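Local coordinates for protein exodeoxyribonuclease (Neisseria meningitidis, PDB 2JC5) that probably cleaves DNA at apurinic or apyrimidinic sites during DNA repair, using magnesium or manganese ions, as an AP endonuclease of the DNase I-like fold, at residues S14-G19 with S45-N50; F95-F100 with K138-D143; N156-N161 with M191-Y196; G180-I183 with G187-D190; Q210-D215 with D241-D246. One frame throughout, in Å; residues are numbered along the deposited sequence. Where two conformers were deposited one is given.

Interaction 1 of 5, residues S14-G19 with S45-N50; sequences SAYKKG and SADMKN
Tyr16, near the C-terminal end of helix 12-17, faces Met48 of the short, weakly bonded helix 46-49 with their CA atoms 8.6 Å apart, so the backbones stay separate and the tyrosine side chain bridges them. Tyr16 points toward the 45-50 segment and is the residue of 14-19 that makes the contact. At the far edge of the ring the hydroxyl donates a hydrogen bond to the backbone carbonyl of Asp47, with Tyr16 OH 2.7 Å from Asp47 O. The hydroxyl meets this carbonyl at a C=O...O angle of 130° and lies tilted by 33° from the carbonyl plane, while the carbonyl oxygen itself stays close to the plane of the ring. One face of the phenol is covered by Met48, whose side chain slides past the tyrosine in the opposite direction. Met48 CG makes a CH-pi contact 4.0 Å from the ring centroid, and SD, at 5.0 Å, adds a more distant Met-aromatic contact above the same ring. Beyond CG the methionine chain is extended, and chi3 of -169° carries CE on to 3.9 Å from Tyr16 CD2. Tyr21 and Ile24 of helix 20-26 also pack against Tyr16, so the contact joins the first helices of the fold to helix 46-49. One hydroxyl thus satisfies a carbonyl of a weakly bonded helix, and a thioether chain laid across the ring gives that polar bond an apolar flank.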
# COMPACT_ATOMS: atom_id res chain seq x y z
N SER A 14 -15.62 5.65 -6.34
CA SER A 14 -16.41 5.31 -5.15
C SER A 14 -15.92 5.99 -3.89
O SER A 14 -16.73 6.49 -3.09
CB SER A 14 -16.42 3.79 -4.92
OG SER A 14 -17.40 3.18 -5.73
N ALA A 15 -14.61 6.01 -3.67
CA ALA A 15 -14.06 6.58 -2.45
C ALA A 15 -14.34 8.08 -2.39
O ALA A 15 -14.59 8.62 -1.30
CB ALA A 15 -12.56 6.32 -2.37
N TYR A 16 -14.28 8.74 -3.54
CA TYR A 16 -14.61 10.16 -3.59
C TYR A 16 -16.08 10.44 -3.28
O TYR A 16 -16.38 11.51 -2.80
CB TYR A 16 -14.21 10.75 -4.95
CG TYR A 16 -12.78 11.24 -5.04
CD1 TYR A 16 -11.74 10.57 -4.42
CD2 TYR A 16 -12.46 12.38 -5.75
CE1 TYR A 16 -10.43 11.03 -4.51
CE2 TYR A 16 -11.16 12.84 -5.84
CZ TYR A 16 -10.14 12.16 -5.22
OH TYR A 16 -8.85 12.61 -5.30
N LYS A 17 -16.97 9.49 -3.51
CA LYS A 17 -18.38 9.66 -3.09
C LYS A 17 -18.55 9.50 -1.57
O LYS A 17 -19.57 9.87 -1.01
CB LYS A 17 -19.30 8.66 -3.80
CG LYS A 17 -19.43 8.88 -5.28
CD LYS A 17 -20.25 7.76 -5.90
CE LYS A 17 -20.28 7.82 -7.40
NZ LYS A 17 -20.76 6.54 -7.95
N LYS A 18 -17.56 8.91 -0.92
CA LYS A 18 -17.59 8.60 0.51
C LYS A 18 -16.73 9.53 1.37
O LYS A 18 -16.58 9.29 2.56
CB LYS A 18 -17.15 7.16 0.75
CG LYS A 18 -18.04 6.11 0.16
CD LYS A 18 -17.44 4.72 0.34
CE LYS A 18 -18.21 3.65 -0.39
NZ LYS A 18 -19.60 3.50 0.08
N GLY A 19 -16.19 10.58 0.78
CA GLY A 19 -15.47 11.61 1.53
C GLY A 19 -13.97 11.53 1.48
O GLY A 19 -13.28 12.26 2.18
N SER A 45 -11.03 12.43 -12.91
CA SER A 45 -11.30 13.85 -12.89
C SER A 45 -10.04 14.60 -12.47
O SER A 45 -9.08 14.00 -11.97
CB SER A 45 -12.47 14.14 -11.94
OG SER A 45 -13.63 13.43 -12.33
N ALA A 46 -10.04 15.92 -12.65
CA ALA A 46 -8.90 16.73 -12.26
C ALA A 46 -8.54 16.54 -10.79
O ALA A 46 -7.37 16.50 -10.43
CB ALA A 46 -9.19 18.22 -12.55
N ASP A 47 -9.57 16.40 -9.95
CA ASP A 47 -9.37 16.23 -8.51
C ASP A 47 -8.85 14.84 -8.13
O ASP A 47 -8.41 14.65 -7.00
CB ASP A 47 -10.64 16.61 -7.73
CG ASP A 47 -11.85 15.71 -8.02
OD1 ASP A 47 -11.74 14.74 -8.80
OD2 ASP A 47 -12.93 15.98 -7.44
N MET A 48 -8.87 13.90 -9.06
CA MET A 48 -8.27 12.57 -8.88
C MET A 48 -6.85 12.48 -9.43
O MET A 48 -6.14 11.52 -9.18
CB MET A 48 -9.15 11.52 -9.56
CG MET A 48 -10.52 11.40 -8.96
SD MET A 48 -11.61 10.44 -10.01
CE MET A 48 -13.21 10.77 -9.23
N LYS A 49 -6.46 13.49 -10.21
CA LYS A 49 -5.10 13.58 -10.75
C LYS A 49 -4.25 14.48 -9.86
O LYS A 49 -3.11 14.14 -9.56
CB LYS A 49 -5.12 14.16 -12.15
CG LYS A 49 -5.76 13.27 -13.18
CD LYS A 49 -5.82 14.01 -14.50
CE LYS A 49 -6.73 13.36 -15.46
NZ LYS A 49 -6.63 14.07 -16.76
N ASN A 50 -4.82 15.61 -9.44
CA ASN A 50 -4.11 16.62 -8.66
C ASN A 50 -4.99 17.09 -7.51
O ASN A 50 -5.41 18.26 -7.43
CB ASN A 50 -3.71 17.78 -9.55
CG ASN A 50 -2.80 17.35 -10.66
OD1 ASN A 50 -3.24 17.16 -11.79
ND2 ASN A 50 -1.53 17.13 -10.34

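Interaction 2 of 5, residues F95-F100 with K138-D143; sequences FVRCDF and KNEGRD
The guanidinium of Arg97 is engaged around its edge: Glu140 and Arg142 NE approach near its plane from the 138-143 segment, and Asp99 OD1 from its own strand. Glu140 meets it end-on, the planes only 7° apart. Arg97 NH1 donates to Glu140 OE2 and Arg97 NH2 to Glu140 OE1, both at 2.9 Å and nearly straight (174° for the latter), each oxygen using its syn lone pair. An extended chain from CG to NE (chi3 172°) takes Arg97 to this carboxylate. NE is left to Asp99 OD1, 2.9 Å away, which also accepts through its syn lone pair; together the two acids fix the guanidinium's rotation. This salt-bridge network ties a strand of the sheet containing 103-109 and 143-147 to the turn after helix 117-139. Arg142 brings NE to 3.6 Å from Arg97 NH2, which stands obliquely to the Arg142 guanidinium. Its salt bridges, NE to Glu140 OE1 and NH2 to Asp99 OD1 (3.9 Å), are long, the second by charge alone, the oxygen lying well out of plane; NH2 is bonded instead to Gly101 O and Ser104 OG. The Ser104 hydroxyl also bonds Asp99 OD1 and Arg97 NH2, and the carboxylates probably offset the proximity of the two arginines.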
# COMPACT_ATOMS: atom_id res chain seq x y z
N PHE A 95 2.48 -0.38 -9.73
CA PHE A 95 3.69 0.18 -9.11
C PHE A 95 3.99 1.57 -9.64
O PHE A 95 4.11 1.77 -10.85
CB PHE A 95 4.87 -0.75 -9.42
CG PHE A 95 6.20 -0.30 -8.86
CD1 PHE A 95 6.95 0.66 -9.50
CD2 PHE A 95 6.72 -0.89 -7.71
CE1 PHE A 95 8.19 1.07 -8.98
CE2 PHE A 95 7.97 -0.49 -7.19
CZ PHE A 95 8.69 0.49 -7.84
N VAL A 96 4.10 2.53 -8.71
CA VAL A 96 4.58 3.89 -9.01
C VAL A 96 5.57 4.27 -7.94
O VAL A 96 5.35 4.01 -6.75
CB VAL A 96 3.46 4.94 -9.06
CG1 VAL A 96 4.02 6.40 -9.09
CG2 VAL A 96 2.56 4.69 -10.23
N ARG A 97 6.67 4.89 -8.35
CA ARG A 97 7.70 5.36 -7.43
C ARG A 97 7.96 6.84 -7.65
O ARG A 97 8.18 7.26 -8.79
CB ARG A 97 9.00 4.60 -7.66
CG ARG A 97 10.18 5.13 -6.87
CD ARG A 97 11.42 4.30 -7.05
NE ARG A 97 12.57 4.93 -6.42
CZ ARG A 97 13.73 4.33 -6.15
NH1 ARG A 97 13.93 3.06 -6.44
NH2 ARG A 97 14.70 5.01 -5.56
N CYS A 98 7.94 7.61 -6.58
CA CYS A 98 8.26 9.04 -6.63
C CYS A 98 9.44 9.35 -5.73
O CYS A 98 9.47 8.94 -4.57
CB CYS A 98 7.05 9.86 -6.23
SG CYS A 98 5.74 9.80 -7.43
N ASP A 99 10.41 10.08 -6.28
CA ASP A 99 11.63 10.47 -5.57
C ASP A 99 11.62 11.96 -5.23
O ASP A 99 11.24 12.80 -6.06
CB ASP A 99 12.87 10.18 -6.43
CG ASP A 99 13.05 8.73 -6.78
OD1 ASP A 99 12.45 7.86 -6.12
OD2 ASP A 99 13.79 8.48 -7.76
N PHE A 100 12.05 12.26 -4.02
CA PHE A 100 12.17 13.63 -3.52
C PHE A 100 13.54 13.72 -2.86
O PHE A 100 13.70 13.33 -1.70
CB PHE A 100 11.10 13.94 -2.49
CG PHE A 100 9.70 13.57 -2.91
CD1 PHE A 100 9.24 12.28 -2.72
CD2 PHE A 100 8.84 14.51 -3.47
CE1 PHE A 100 7.94 11.91 -3.10
CE2 PHE A 100 7.55 14.16 -3.84
CZ PHE A 100 7.09 12.88 -3.65
N LYS A 138 16.78 -1.67 -1.19
CA LYS A 138 17.39 -1.62 0.15
C LYS A 138 18.88 -1.29 0.02
O LYS A 138 19.44 -0.58 0.85
CB LYS A 138 17.18 -2.97 0.89
CG LYS A 138 17.95 -3.16 2.22
CD LYS A 138 17.22 -2.59 3.43
CE LYS A 138 17.93 -2.97 4.74
NZ LYS A 138 19.43 -2.99 4.67
N ASN A 139 19.50 -1.76 -1.04
CA ASN A 139 20.93 -1.52 -1.23
C ASN A 139 21.26 -0.16 -1.81
O ASN A 139 22.44 0.21 -1.86
CB ASN A 139 21.54 -2.62 -2.10
CG ASN A 139 21.69 -3.94 -1.36
OD1 ASN A 139 21.90 -3.98 -0.15
ND2 ASN A 139 21.60 -5.05 -2.11
N GLU A 140 20.26 0.61 -2.25
CA GLU A 140 20.51 1.97 -2.74
C GLU A 140 21.09 2.88 -1.66
O GLU A 140 21.78 3.85 -1.97
CB GLU A 140 19.23 2.61 -3.28
CG GLU A 140 18.66 1.96 -4.55
CD GLU A 140 17.39 2.65 -5.06
OE1 GLU A 140 17.26 3.86 -4.85
OE2 GLU A 140 16.53 1.98 -5.67
N GLY A 141 20.77 2.61 -0.39
CA GLY A 141 21.21 3.45 0.71
C GLY A 141 20.41 4.73 0.88
O GLY A 141 20.81 5.60 1.65
N ARG A 142 19.30 4.83 0.16
CA ARG A 142 18.38 5.96 0.22
C ARG A 142 17.28 5.67 1.23
O ARG A 142 17.15 4.55 1.75
CB ARG A 142 17.70 6.14 -1.15
CG ARG A 142 18.61 6.58 -2.27
CD ARG A 142 17.87 6.51 -3.60
NE ARG A 142 16.64 7.27 -3.54
CZ ARG A 142 16.50 8.53 -3.88
NH1 ARG A 142 17.53 9.23 -4.34
NH2 ARG A 142 15.33 9.10 -3.73
N ASP A 143 16.45 6.67 1.49
CA ASP A 143 15.33 6.53 2.40
C ASP A 143 14.11 6.14 1.59
O ASP A 143 13.68 6.90 0.75
CB ASP A 143 15.10 7.83 3.12
CG ASP A 143 16.32 8.28 3.87
OD1 ASP A 143 16.90 7.47 4.63
OD2 ASP A 143 16.72 9.46 3.69

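Interaction 3 of 5, residues N156-N161 with M191-Y196; sequences NIDLKN and MWRTLY
Asp158 OD1 is gripped by two arginines. Arg193 NH2 of helix 191-195 donates to it over 2.8 Å (N-H...O 164°), and Arg219 NE of strand 217-225 forms a second salt bridge to the same oxygen. Arg193 NH2 approaches OD1 nearly in line with its C-O bond, and the oxygen lies close to the guanidinium plane, although the carboxylate is turned 19° from it. The other oxygen is joined to the same arginine through a water, which donates to Asp158 OD2 at 2.7 Å and accepts from Arg193 NE at 2.9 Å; OD2 also takes the backbone N-H of Gln155. Arg193 reaches this position by folding at chi2 and again at chi3 (58°), which turns the guanidinium back toward the 3-10 turn 156-158. Ile157 covers part of one face, with CD1 4.0 Å above the plane toward the rim and CG2 3.8 Å from Arg193 NH2. Elsewhere NH1 hydrogen-bonds Val199 O and makes a weak bond to Tyr196 O, and NH2 also bonds Pro200 O. The contact pins the loop after strand 143-147 to helix 191-195, with the side chain of Asp158 about 10 Å from that of Asp221, predicted to matter for catalysis. Shared between two arginines, the buried carboxylate is probably kept ionised, and its charge would ease the repulsion between Arg193 and Arg219.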
# COMPACT_ATOMS: atom_id res chain seq x y z
N ASN A 156 -0.07 -14.70 13.11
CA ASN A 156 -1.42 -14.93 13.63
C ASN A 156 -2.08 -13.63 14.11
O ASN A 156 -3.28 -13.42 13.92
CB ASN A 156 -1.40 -15.94 14.78
CG ASN A 156 -1.04 -17.33 14.34
OD1 ASN A 156 -1.03 -17.64 13.16
ND2 ASN A 156 -0.77 -18.20 15.31
N ILE A 157 -1.28 -12.78 14.74
CA ILE A 157 -1.77 -11.49 15.24
C ILE A 157 -2.36 -10.59 14.15
O ILE A 157 -3.15 -9.70 14.43
CB ILE A 157 -0.64 -10.74 15.99
CG1 ILE A 157 -1.16 -9.51 16.74
CG2 ILE A 157 0.52 -10.34 15.08
CD1 ILE A 157 -0.13 -8.76 17.55
N ASP A 158 -1.96 -10.83 12.91
CA ASP A 158 -2.32 -9.97 11.79
C ASP A 158 -3.70 -10.25 11.17
O ASP A 158 -4.09 -9.56 10.23
CB ASP A 158 -1.22 -10.05 10.74
CG ASP A 158 0.09 -9.52 11.26
OD1 ASP A 158 0.08 -8.39 11.79
OD2 ASP A 158 1.13 -10.22 11.13
N LEU A 159 -4.43 -11.24 11.67
CA LEU A 159 -5.81 -11.42 11.23
C LEU A 159 -6.66 -12.07 12.32
O LEU A 159 -6.15 -12.74 13.22
CB LEU A 159 -5.87 -12.20 9.91
CG LEU A 159 -5.57 -13.70 9.95
CD1 LEU A 159 -5.94 -14.36 8.64
CD2 LEU A 159 -4.09 -13.98 10.29
N LYS A 160 -7.96 -11.83 12.23
CA LYS A 160 -8.90 -12.30 13.24
C LYS A 160 -8.98 -13.82 13.23
O LYS A 160 -8.91 -14.47 14.29
CB LYS A 160 -10.28 -11.69 13.01
CG LYS A 160 -11.44 -12.26 13.85
CD LYS A 160 -11.23 -12.17 15.35
CE LYS A 160 -11.26 -10.75 15.84
NZ LYS A 160 -11.24 -10.67 17.34
N ASN A 161 -9.16 -14.41 12.05
CA ASN A 161 -9.35 -15.86 11.94
C ASN A 161 -8.12 -16.51 11.35
O ASN A 161 -8.11 -16.92 10.19
CB ASN A 161 -10.58 -16.19 11.09
CG ASN A 161 -10.90 -17.66 11.07
OD1 ASN A 161 -10.28 -18.44 11.80
ND2 ASN A 161 -11.87 -18.05 10.25
N MET A 191 6.52 -1.19 9.42
CA MET A 191 6.51 -0.04 10.32
C MET A 191 5.48 -0.18 11.43
O MET A 191 5.76 0.14 12.59
CB MET A 191 6.30 1.26 9.55
CG MET A 191 6.94 2.46 10.21
SD MET A 191 8.75 2.36 10.40
CE MET A 191 8.99 1.98 12.15
N TRP A 192 4.28 -0.65 11.08
CA TRP A 192 3.23 -0.82 12.07
C TRP A 192 3.66 -1.79 13.18
O TRP A 192 3.51 -1.51 14.38
CB TRP A 192 1.93 -1.34 11.44
CG TRP A 192 0.89 -1.52 12.48
CD1 TRP A 192 0.60 -2.66 13.17
CD2 TRP A 192 0.05 -0.49 13.03
NE1 TRP A 192 -0.40 -2.41 14.10
CE2 TRP A 192 -0.75 -1.09 14.03
CE3 TRP A 192 -0.10 0.87 12.77
CZ2 TRP A 192 -1.70 -0.38 14.75
CZ3 TRP A 192 -1.05 1.57 13.48
CH2 TRP A 192 -1.83 0.95 14.47
N ARG A 193 4.16 -2.95 12.77
CA ARG A 193 4.46 -4.00 13.74
C ARG A 193 5.63 -3.61 14.60
O ARG A 193 5.70 -3.99 15.77
CB ARG A 193 4.74 -5.31 13.01
CG ARG A 193 5.02 -6.50 13.88
CD ARG A 193 3.95 -6.78 14.88
NE ARG A 193 2.64 -7.01 14.29
CZ ARG A 193 1.51 -6.38 14.62
NH1 ARG A 193 1.47 -5.43 15.54
NH2 ARG A 193 0.39 -6.72 13.99
N THR A 194 6.55 -2.82 14.05
CA THR A 194 7.69 -2.35 14.81
C THR A 194 7.28 -1.30 15.82
O THR A 194 7.73 -1.32 16.98
CB THR A 194 8.81 -1.87 13.86
OG1 THR A 194 9.36 -3.02 13.22
CG2 THR A 194 9.92 -1.16 14.62
N LEU A 195 6.43 -0.36 15.40
CA LEU A 195 5.93 0.67 16.32
C LEU A 195 5.08 0.10 17.45
O LEU A 195 5.18 0.56 18.59
CB LEU A 195 5.09 1.73 15.57
CG LEU A 195 5.88 2.73 14.73
CD1 LEU A 195 4.97 3.51 13.81
CD2 LEU A 195 6.68 3.67 15.64
N TYR A 196 4.22 -0.87 17.12
CA TYR A 196 3.20 -1.38 18.05
C TYR A 196 3.18 -2.91 18.02
O TYR A 196 2.30 -3.51 17.42
CB TYR A 196 1.82 -0.82 17.66
CG TYR A 196 1.81 0.68 17.55
CD1 TYR A 196 2.17 1.47 18.62
CD2 TYR A 196 1.47 1.31 16.36
CE1 TYR A 196 2.19 2.87 18.52
CE2 TYR A 196 1.49 2.69 16.25
CZ TYR A 196 1.85 3.48 17.33
OH TYR A 196 1.85 4.85 17.19
O HOH W 1 3.23 -9.17 12.40

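Interaction 4 of 5, residues G180-I183 with G187-D190; sequences GKVI and GWTD
With CG1 opposite the backbone nitrogen (chi1 168°), Val182 directs that methyl at the indole of Trp188, while Ile183, its CG1 opposite the carbonyl carbon (chi1 -62°) and the chain extended to CD1, reaches along the 187-190 segment to Asp190. The two neighbouring side chains therefore touch different residues of the returning chain. Val182 CG1 lies 3.9 Å from Trp188 CD1, the two side chains meeting at a slant, and the carbonyl oxygen of Val182 sits at the edge of the indole, near its plane. That oxygen accepts the backbone N-H of Trp188 at 3.1 Å, within the carbonyl plane. A weaker bond runs from Gly187 N to Ile183 O, 3.0 Å long but bent to 122°. Gly187 leaves helical angles with positive phi, which lets the chain reverse after helix 173-184. Just beyond, Ile183 CA makes a C-H...O contact of 3.3 Å with Trp188 O, and the isoleucine CG2 rests 3.5 Å from the same oxygen. At the far end Ile183 CD1 packs on Asp190 CB at 3.8 Å, leaving the carboxylate to its salt bridge with Arg219. The indole N-H is held by Leu134 O of helix 117-139, and Ile144 and Val146 of strand 143-147 touch the same ring, so this turn from helix 173-184 into strand 189-190 is set against both helix and sheet. Carbonyls near the end of the helix thus find donors in the departing chain, while Val182 and Ile183 add apolar contacts to Trp188 and Asp190.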
# COMPACT_ATOMS: atom_id res chain seq x y z
N GLY A 180 8.18 -12.62 5.68
CA GLY A 180 9.20 -12.77 6.70
C GLY A 180 10.60 -12.56 6.16
O GLY A 180 11.45 -11.98 6.83
N LYS A 181 10.85 -13.01 4.94
CA LYS A 181 12.16 -12.80 4.30
C LYS A 181 12.39 -11.33 3.95
O LYS A 181 13.48 -10.80 4.15
CB LYS A 181 12.32 -13.68 3.06
CG LYS A 181 12.48 -15.17 3.31
CD LYS A 181 12.60 -15.90 1.98
N VAL A 182 11.36 -10.67 3.44
CA VAL A 182 11.48 -9.24 3.14
C VAL A 182 11.89 -8.46 4.40
O VAL A 182 12.74 -7.56 4.34
CB VAL A 182 10.16 -8.70 2.57
CG1 VAL A 182 10.17 -7.15 2.53
CG2 VAL A 182 9.90 -9.30 1.17
N ILE A 183 11.31 -8.83 5.54
CA ILE A 183 11.65 -8.20 6.82
C ILE A 183 13.02 -8.67 7.33
O ILE A 183 13.91 -7.85 7.54
CB ILE A 183 10.53 -8.44 7.86
CG1 ILE A 183 9.22 -7.80 7.41
CG2 ILE A 183 10.95 -7.92 9.25
CD1 ILE A 183 7.98 -8.33 8.15
N GLY A 187 15.89 -7.00 5.45
CA GLY A 187 16.04 -5.95 6.45
C GLY A 187 15.09 -4.78 6.32
O GLY A 187 15.34 -3.70 6.87
N TRP A 188 14.00 -4.97 5.58
CA TRP A 188 12.93 -3.96 5.60
C TRP A 188 12.19 -3.99 6.94
O TRP A 188 12.05 -5.04 7.57
CB TRP A 188 11.94 -4.19 4.46
CG TRP A 188 12.50 -3.89 3.11
CD1 TRP A 188 13.20 -4.73 2.32
CD2 TRP A 188 12.45 -2.64 2.43
NE1 TRP A 188 13.58 -4.10 1.16
CE2 TRP A 188 13.13 -2.80 1.21
CE3 TRP A 188 11.89 -1.41 2.73
CZ2 TRP A 188 13.25 -1.78 0.28
CZ3 TRP A 188 12.00 -0.38 1.79
CH2 TRP A 188 12.68 -0.58 0.59
N THR A 189 11.71 -2.82 7.37
CA THR A 189 10.95 -2.71 8.61
C THR A 189 9.47 -2.61 8.29
O THR A 189 9.05 -1.73 7.55
CB THR A 189 11.39 -1.45 9.41
OG1 THR A 189 12.75 -1.61 9.82
CG2 THR A 189 10.52 -1.21 10.64
N ASP A 190 8.68 -3.49 8.90
CA ASP A 190 7.22 -3.44 8.85
C ASP A 190 6.85 -2.38 9.89
O ASP A 190 6.89 -2.63 11.09
CB ASP A 190 6.70 -4.85 9.18
CG ASP A 190 5.21 -4.91 9.33
OD1 ASP A 190 4.56 -3.84 9.34
OD2 ASP A 190 4.72 -6.06 9.44

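Interaction 5 of 5, residues Q210-D215 with D241-D246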
# COMPACT_ATOMS: atom_id res chain seq x y z
N GLN A 210 -21.51 -7.07 8.39
CA GLN A 210 -21.11 -8.01 9.44
C GLN A 210 -19.61 -8.11 9.60
O GLN A 210 -19.10 -8.11 10.72
CB GLN A 210 -21.65 -9.41 9.15
CG GLN A 210 -21.46 -10.40 10.30
CD GLN A 210 -20.74 -11.65 9.87
OE1 GLN A 210 -19.65 -11.58 9.29
NE2 GLN A 210 -21.33 -12.80 10.16
N ALA A 211 -18.90 -8.22 8.48
CA ALA A 211 -17.45 -8.46 8.51
C ALA A 211 -16.74 -7.34 9.25
O ALA A 211 -15.82 -7.56 10.03
CB ALA A 211 -16.90 -8.63 7.08
N TYR A 212 -17.19 -6.12 9.03
CA TYR A 212 -16.63 -4.98 9.72
C TYR A 212 -17.13 -4.87 11.15
O TYR A 212 -16.34 -4.69 12.07
CB TYR A 212 -16.99 -3.72 8.94
CG TYR A 212 -16.23 -2.47 9.32
CD1 TYR A 212 -14.85 -2.44 9.26
CD2 TYR A 212 -16.88 -1.32 9.73
CE1 TYR A 212 -14.13 -1.30 9.58
CE2 TYR A 212 -16.17 -0.18 10.05
CZ TYR A 212 -14.79 -0.17 9.98
OH TYR A 212 -14.08 0.96 10.27
N ALA A 213 -18.44 -5.03 11.34
CA ALA A 213 -19.04 -4.90 12.67
C ALA A 213 -18.45 -5.91 13.66
O ALA A 213 -18.28 -5.59 14.86
CB ALA A 213 -20.55 -5.09 12.55
N LYS A 214 -18.13 -7.10 13.17
CA LYS A 214 -17.58 -8.17 13.99
C LYS A 214 -16.05 -8.22 13.91
O LYS A 214 -15.44 -9.14 14.44
CB LYS A 214 -18.21 -9.51 13.60
CG LYS A 214 -19.71 -9.51 13.89
CD LYS A 214 -20.44 -10.69 13.29
CE LYS A 214 -21.90 -10.66 13.74
NZ LYS A 214 -22.71 -11.74 13.11
N ASP A 215 -15.45 -7.22 13.26
CA ASP A 215 -13.99 -7.05 13.22
C ASP A 215 -13.27 -8.29 12.70
O ASP A 215 -12.24 -8.69 13.26
CB ASP A 215 -13.44 -6.66 14.60
CG ASP A 215 -12.10 -5.96 14.52
OD1 ASP A 215 -11.76 -5.39 13.44
OD2 ASP A 215 -11.37 -5.94 15.54
N ASP A 241 -12.36 6.68 11.55
CA ASP A 241 -13.44 7.59 11.96
C ASP A 241 -14.46 7.75 10.84
O ASP A 241 -15.61 8.07 11.10
CB ASP A 241 -12.90 8.97 12.36
CG ASP A 241 -12.03 8.94 13.60
OD1 ASP A 241 -12.04 7.93 14.33
OD2 ASP A 241 -11.33 9.95 13.86
N GLU A 242 -14.02 7.55 9.60
CA GLU A 242 -14.89 7.49 8.43
C GLU A 242 -14.49 6.25 7.65
O GLU A 242 -13.38 5.75 7.82
CB GLU A 242 -14.69 8.70 7.52
CG GLU A 242 -14.82 10.06 8.17
CD GLU A 242 -14.22 11.12 7.27
OE1 GLU A 242 -14.90 11.53 6.31
OE2 GLU A 242 -13.04 11.50 7.48
N LYS A 243 -15.40 5.79 6.80
CA LYS A 243 -15.20 4.59 5.99
C LYS A 243 -15.30 4.95 4.52
O LYS A 243 -16.36 5.42 4.06
CB LYS A 243 -16.26 3.55 6.36
CG LYS A 243 -16.10 2.20 5.69
CD LYS A 243 -14.92 1.46 6.26
CE LYS A 243 -15.00 -0.06 6.02
NZ LYS A 243 -13.62 -0.56 5.98
N PHE A 244 -14.20 4.74 3.79
CA PHE A 244 -14.07 5.14 2.38
C PHE A 244 -13.97 3.97 1.43
O PHE A 244 -14.01 4.17 0.21
CB PHE A 244 -12.77 5.93 2.18
CG PHE A 244 -12.58 7.06 3.14
CD1 PHE A 244 -13.50 8.08 3.21
CD2 PHE A 244 -11.45 7.14 3.93
CE1 PHE A 244 -13.30 9.15 4.08
CE2 PHE A 244 -11.27 8.20 4.80
CZ PHE A 244 -12.20 9.21 4.87
N SER A 245 -13.82 2.77 1.97
CA SER A 245 -13.32 1.65 1.23
C SER A 245 -13.47 0.42 2.12
O SER A 245 -13.76 0.57 3.32
CB SER A 245 -11.83 1.88 0.93
OG SER A 245 -11.18 0.73 0.44
N ASP A 246 -13.24 -0.76 1.57
CA ASP A 246 -13.14 -1.98 2.41
C ASP A 246 -11.84 -2.03 3.20
O ASP A 246 -11.77 -2.77 4.18
CB ASP A 246 -13.39 -3.29 1.63
CG ASP A 246 -12.54 -3.44 0.40
OD1 ASP A 246 -11.89 -2.48 -0.04
OD2 ASP A 246 -12.57 -4.57 -0.12
O HOH W 2 -12.40 1.12 8.02
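Lys243 lays the end of its side chain over one face of the Tyr212 ring, with CE 3.8 Å above the plane near its centre. The methylene makes a CH-pi contact, and the ammonium group, farther off-centre, a cation-pi contact: Lys243 NZ is 4.2 Å from the ring centroid and 30° off the ring normal. A bend at chi2 (72°) in an otherwise extended chain lays CD, CE and NZ along the phenol, the side chains running past each other in opposite directions. NZ also makes weak bonds to carbonyls of its own loop, with Lys243 NZ 2.9 Å from Ser245 O and 3.4 Å from Asp246 O. A water links the polar ends, 2.8 Å from Tyr212 OH and accepting from Lys243 NZ at 2.9 Å. These weak bonds and the water probably help keep the ammonium beside the ring. Asp246, in the same loop, has been seen to bind metal, though none is bound to it here, and its OD2 hydrogen-bonds Trp204 NE1. Tyr212 belongs to the short helix 210-213, closed by a Schellman motif at Asp215 and backed edge-to-face by Trp205; Lys243 lies in the loop from strand 233-238 to strand 250-254.

How the interactions relate
Along the chain, interactions 1 and 2 close before the others begin, interaction 4 lies between the two segments of interaction 3, and interaction 5 comes last. Interactions 3 and 4 are neighbours, centres 13 Å apart, since strand 189-190 leads directly into helix 191-195, and Arg219 serves an aspartate in each. Interactions 2 and 4 touch where Lys138 packs on Gly187 and Trp188. Interaction 5 meets interaction 1 through Phe244 against Lys18 and Gly19, and interaction 3 through Lys160 against Asp215. Interactions 1 and 4, whose centres are about 33 Å apart, lie on opposite sides of the chain's centre. Interactions 2 and 4 tie helix ends to one sheet, while 1, 3 and 5 join helices and loops at the periphery of the DNase I-like fold.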